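Local atomic coordinates of DUF3829 family protein (Bacteroides vulgatus, PDB entry 4YJW), a protein that is of unknown function but is an all-alpha protein, probably made with a lipoprotein signal. Residues A[11-22]-A[148-159]. Residues are numbered along the deposited sequence; the frame is centred on the assembly and turned at random.
Sequences SVENANEVMKYY and LTPIVEGAKITL
A15 and A155 bring the two helices together, with A15 CB 3.9 Å from A155 CB and A15 CA 4.5 Å from A155 CA. On one flank of this pair, selenomethionine M19 fits as a knob into the hole formed by V152, A155, K156 and L159. Its chain bends at chi2 (-47°) and chi3 (-59°), and M19 SE comes to lie 3.9 Å from A155 CB. The fit is mutual: L159 is the knob among V12, A15, N16 and M19. L159 CD1 lies 3.8 Å from M19 CG, and the two side chains run antiparallel alongside one another.

Toward the Y22 and L148 end of the contact, V152 CG2 sits over one face of the Y22 ring in a CH-pi contact, 3.9 Å from the centroid. L148 CD1 meets the edge of the same ring. L148 CD2 packs against Y21, whose OH is hydrogen-bonded to V70 O. V18 CG1 touches I151 CG2 and A155 CB. Near the ends of the modelled chain, T158 CG2 meets S11 OG at 3.4 Å, while T158 OG1 turns back to bond G154 O.

No hydrogen bond joins the segments. L85 of helix 79-111 touches both Y21 and L148, and F77 meets the Y21 ring edge-to-face. The axes of 11-22 and 148-159 come within 8.7 Å and run at 137°, roughly antiparallel. They pair helices 10-32 and 121-159 through reciprocal knobs-into-holes at one end of an elongated helical bundle.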
loop_
_atom_site.group_PDB
_atom_site.type_symbol
_atom_site.label_atom_id
_atom_site.label_comp_id
_atom_site.label_asym_id
_atom_site.label_seq_id
_atom_site.Cartn_x
_atom_site.Cartn_y
_atom_site.Cartn_z
ATOM N N SER A 11 3.969 -11.182 28.852
ATOM C CA SER A 11 3.800 -9.835 28.335
ATOM C C SER A 11 5.110 -9.377 27.713
ATOM O O SER A 11 5.075 -8.640 26.731
ATOM C CB SER A 11 3.363 -8.882 29.444
ATOM O OG SER A 11 3.023 -7.616 28.906
ATOM N N VAL A 12 6.262 -9.808 28.289
ATOM C CA VAL A 12 7.612 -9.492 27.786
ATOM C C VAL A 12 7.784 -10.123 26.379
ATOM O O VAL A 12 8.282 -9.450 25.459
ATOM C CB VAL A 12 8.719 -9.949 28.779
ATOM C CG1 VAL A 12 10.121 -9.818 28.175
ATOM C CG2 VAL A 12 8.628 -9.175 30.088
ATOM N N GLU A 13 7.354 -11.399 26.215
ATOM C CA GLU A 13 7.453 -12.069 24.916
ATOM C C GLU A 13 6.478 -11.427 23.924
ATOM O O GLU A 13 6.852 -11.216 22.773
ATOM C CB GLU A 13 7.266 -13.596 25.006
ATOM C CG GLU A 13 5.926 -14.100 25.517
ATOM C CD GLU A 13 5.739 -15.603 25.423
ATOM O OE1 GLU A 13 6.644 -16.352 25.861
ATOM O OE2 GLU A 13 4.671 -16.035 24.933
ATOM N N ASN A 14 5.258 -11.039 24.387
ATOM C CA ASN A 14 4.248 -10.363 23.548
ATOM C C ASN A 14 4.758 -8.993 23.074
ATOM O O ASN A 14 4.559 -8.617 21.909
ATOM C CB ASN A 14 2.924 -10.204 24.311
ATOM C CG ASN A 14 2.019 -11.414 24.248
ATOM O OD1 ASN A 14 2.343 -12.446 23.648
ATOM N ND2 ASN A 14 0.836 -11.294 24.832
ATOM N N ALA A 15 5.460 -8.279 23.966
ATOM C CA ALA A 15 6.060 -6.979 23.680
ATOM C C ALA A 15 7.176 -7.114 22.647
ATOM O O ALA A 15 7.292 -6.259 21.773
ATOM C CB ALA A 15 6.588 -6.339 24.954
ATOM N N ASN A 16 7.975 -8.208 22.713
ATOM C CA ASN A 16 9.032 -8.432 21.728
ATOM C C ASN A 16 8.436 -8.665 20.352
ATOM O O ASN A 16 9.022 -8.230 19.356
ATOM C CB ASN A 16 9.921 -9.607 22.123
ATOM C CG ASN A 16 10.912 -9.262 23.203
ATOM O OD1 ASN A 16 11.498 -8.164 23.219
ATOM N ND2 ASN A 16 11.141 -10.209 24.112
ATOM N N GLU A 17 7.273 -9.337 20.289
ATOM C CA GLU A 17 6.589 -9.594 19.017
ATOM C C GLU A 17 6.012 -8.294 18.481
ATOM O O GLU A 17 6.047 -8.071 17.276
ATOM C CB GLU A 17 5.491 -10.676 19.138
ATOM C CG GLU A 17 6.028 -12.067 19.479
ATOM C CD GLU A 17 7.087 -12.593 18.522
ATOM O OE1 GLU A 17 6.833 -12.613 17.295
ATOM O OE2 GLU A 17 8.198 -12.915 19.000
ATOM N N VAL A 18 5.485 -7.420 19.362
ATOM C CA VAL A 18 4.982 -6.112 18.910
ATOM C C VAL A 18 6.134 -5.337 18.239
ATOM O O VAL A 18 5.940 -4.784 17.156
ATOM C CB VAL A 18 4.347 -5.304 20.080
ATOM C CG1 VAL A 18 4.039 -3.861 19.662
ATOM C CG2 VAL A 18 3.079 -5.995 20.585
HETATM N N MSE A 19 7.338 -5.342 18.849
HETATM C CA MSE A 19 8.502 -4.637 18.275
HETATM C C MSE A 19 8.877 -5.209 16.892
HETATM O O MSE A 19 9.208 -4.448 15.980
HETATM C CB MSE A 19 9.721 -4.698 19.227
HETATM C CG MSE A 19 9.500 -3.984 20.565
HETATM SE SE MSE A 19 8.707 -2.198 20.400
HETATM C CE MSE A 19 10.035 -1.330 19.284
ATOM N N LYS A 20 8.797 -6.537 16.732
ATOM C CA LYS A 20 9.107 -7.203 15.451
ATOM C C LYS A 20 8.096 -6.755 14.404
ATOM O O LYS A 20 8.484 -6.392 13.289
ATOM C CB LYS A 20 9.124 -8.728 15.584
ATOM C CG LYS A 20 10.227 -9.265 16.517
ATOM C CD LYS A 20 10.139 -10.807 16.640
ATOM C CE LYS A 20 11.081 -11.313 17.710
ATOM N NZ LYS A 20 10.862 -12.766 18.000
ATOM N N TYR A 21 6.804 -6.747 14.781
ATOM C CA TYR A 21 5.712 -6.335 13.898
ATOM C C TYR A 21 5.885 -4.874 13.477
ATOM O O TYR A 21 5.743 -4.548 12.296
ATOM C CB TYR A 21 4.354 -6.557 14.587
ATOM C CG TYR A 21 3.180 -6.404 13.638
ATOM C CD1 TYR A 21 2.635 -5.148 13.369
ATOM C CD2 TYR A 21 2.567 -7.518 13.070
ATOM C CE1 TYR A 21 1.554 -4.997 12.503
ATOM C CE2 TYR A 21 1.469 -7.379 12.215
ATOM C CZ TYR A 21 0.968 -6.115 11.937
ATOM O OH TYR A 21 -0.110 -5.937 11.100
ATOM N N TYR A 22 6.245 -3.999 14.434
ATOM C CA TYR A 22 6.457 -2.580 14.125
ATOM C C TYR A 22 7.666 -2.393 13.199
ATOM O O TYR A 22 7.567 -1.670 12.205
ATOM C CB TYR A 22 6.650 -1.784 15.408
ATOM C CG TYR A 22 6.940 -0.316 15.176
ATOM C CD1 TYR A 22 6.018 0.505 14.532
ATOM C CD2 TYR A 22 8.097 0.271 15.677
ATOM C CE1 TYR A 22 6.261 1.867 14.353
ATOM C CE2 TYR A 22 8.336 1.642 15.531
ATOM C CZ TYR A 22 7.430 2.426 14.838
ATOM O OH TYR A 22 7.671 3.771 14.673
ATOM N N LEU A 148 -0.357 1.394 15.568
ATOM C CA LEU A 148 0.834 0.811 16.180
ATOM C C LEU A 148 1.594 1.709 17.164
ATOM O O LEU A 148 2.028 1.206 18.191
ATOM C CB LEU A 148 1.815 0.378 15.087
ATOM C CG LEU A 148 1.429 -0.820 14.185
ATOM C CD1 LEU A 148 2.504 -1.055 13.127
ATOM C CD2 LEU A 148 1.284 -2.108 14.990
ATOM N N THR A 149 1.822 2.989 16.852
ATOM C CA THR A 149 2.727 3.775 17.711
ATOM C C THR A 149 2.253 3.801 19.221
ATOM O O THR A 149 3.140 3.583 20.042
ATOM C CB THR A 149 3.049 5.154 17.136
ATOM O OG1 THR A 149 1.862 5.833 16.797
ATOM C CG2 THR A 149 3.937 5.057 15.881
ATOM N N PRO A 150 0.956 3.865 19.637
ATOM C CA PRO A 150 0.655 3.789 21.084
ATOM C C PRO A 150 0.926 2.397 21.685
ATOM O O PRO A 150 1.361 2.303 22.833
ATOM C CB PRO A 150 -0.835 4.136 21.161
ATOM C CG PRO A 150 -1.134 4.879 19.866
ATOM C CD PRO A 150 -0.272 4.160 18.864
ATOM N N ILE A 151 0.695 1.313 20.896
ATOM C CA ILE A 151 0.951 -0.082 21.309
ATOM C C ILE A 151 2.471 -0.290 21.484
ATOM O O ILE A 151 2.905 -0.962 22.426
ATOM C CB ILE A 151 0.360 -1.106 20.274
ATOM C CG1 ILE A 151 -1.146 -0.871 20.024
ATOM C CG2 ILE A 151 0.623 -2.574 20.729
ATOM C CD1 ILE A 151 -1.748 -1.659 18.804
ATOM N N VAL A 152 3.265 0.289 20.563
ATOM C CA VAL A 152 4.728 0.247 20.554
ATOM C C VAL A 152 5.247 0.898 21.844
ATOM O O VAL A 152 6.154 0.343 22.487
ATOM C CB VAL A 152 5.303 0.886 19.271
ATOM C CG1 VAL A 152 6.798 1.199 19.412
ATOM C CG2 VAL A 152 5.091 -0.063 18.096
ATOM N N GLU A 153 4.648 2.043 22.246
ATOM C CA GLU A 153 5.015 2.722 23.494
ATOM C C GLU A 153 4.712 1.792 24.679
ATOM O O GLU A 153 5.508 1.695 25.613
ATOM C CB GLU A 153 4.294 4.079 23.628
ATOM C CG GLU A 153 4.599 4.865 24.906
ATOM C CD GLU A 153 6.034 4.930 25.411
ATOM O OE1 GLU A 153 6.962 5.133 24.595
ATOM O OE2 GLU A 153 6.222 4.823 26.643
ATOM N N GLY A 154 3.584 1.077 24.593
ATOM C CA GLY A 154 3.161 0.113 25.606
ATOM C C GLY A 154 4.147 -1.046 25.700
ATOM O O GLY A 154 4.446 -1.531 26.798
ATOM N N ALA A 155 4.696 -1.475 24.541
ATOM C CA ALA A 155 5.683 -2.556 24.447
ATOM C C ALA A 155 7.019 -2.103 25.042
ATOM O O ALA A 155 7.677 -2.873 25.748
ATOM C CB ALA A 155 5.863 -2.989 22.991
ATOM N N LYS A 156 7.403 -0.844 24.790
ATOM C CA LYS A 156 8.633 -0.273 25.343
ATOM C C LYS A 156 8.545 -0.235 26.884
ATOM O O LYS A 156 9.522 -0.587 27.553
ATOM C CB LYS A 156 8.903 1.114 24.755
ATOM C CG LYS A 156 9.385 1.059 23.308
ATOM C CD LYS A 156 9.653 2.455 22.770
ATOM C CE LYS A 156 9.955 2.453 21.297
ATOM N NZ LYS A 156 10.235 3.824 20.802
ATOM N N ILE A 157 7.348 0.080 27.441
ATOM C CA ILE A 157 7.113 0.063 28.897
ATOM C C ILE A 157 7.398 -1.350 29.446
ATOM O O ILE A 157 8.150 -1.486 30.413
ATOM C CB ILE A 157 5.668 0.524 29.257
ATOM C CG1 ILE A 157 5.464 2.031 28.982
ATOM C CG2 ILE A 157 5.295 0.145 30.713
ATOM C CD1 ILE A 157 3.986 2.460 28.914
ATOM N N THR A 158 6.809 -2.390 28.819
ATOM C CA THR A 158 6.981 -3.780 29.244
ATOM C C THR A 158 8.457 -4.193 29.164
ATOM O O THR A 158 8.937 -4.861 30.083
ATOM C CB THR A 158 6.073 -4.718 28.420
ATOM O OG1 THR A 158 4.719 -4.261 28.517
ATOM C CG2 THR A 158 6.135 -6.167 28.887
ATOM N N LEU A 159 9.186 -3.732 28.129
ATOM C CA LEU A 159 10.584 -4.128 27.899
ATOM C C LEU A 159 11.649 -3.285 28.637
ATOM O O LEU A 159 12.833 -3.629 28.547
ATOM C CB LEU A 159 10.908 -4.152 26.397
ATOM C CG LEU A 159 10.167 -5.203 25.584
ATOM C CD1 LEU A 159 10.397 -4.998 24.096
ATOM C CD2 LEU A 159 10.537 -6.623 26.021
#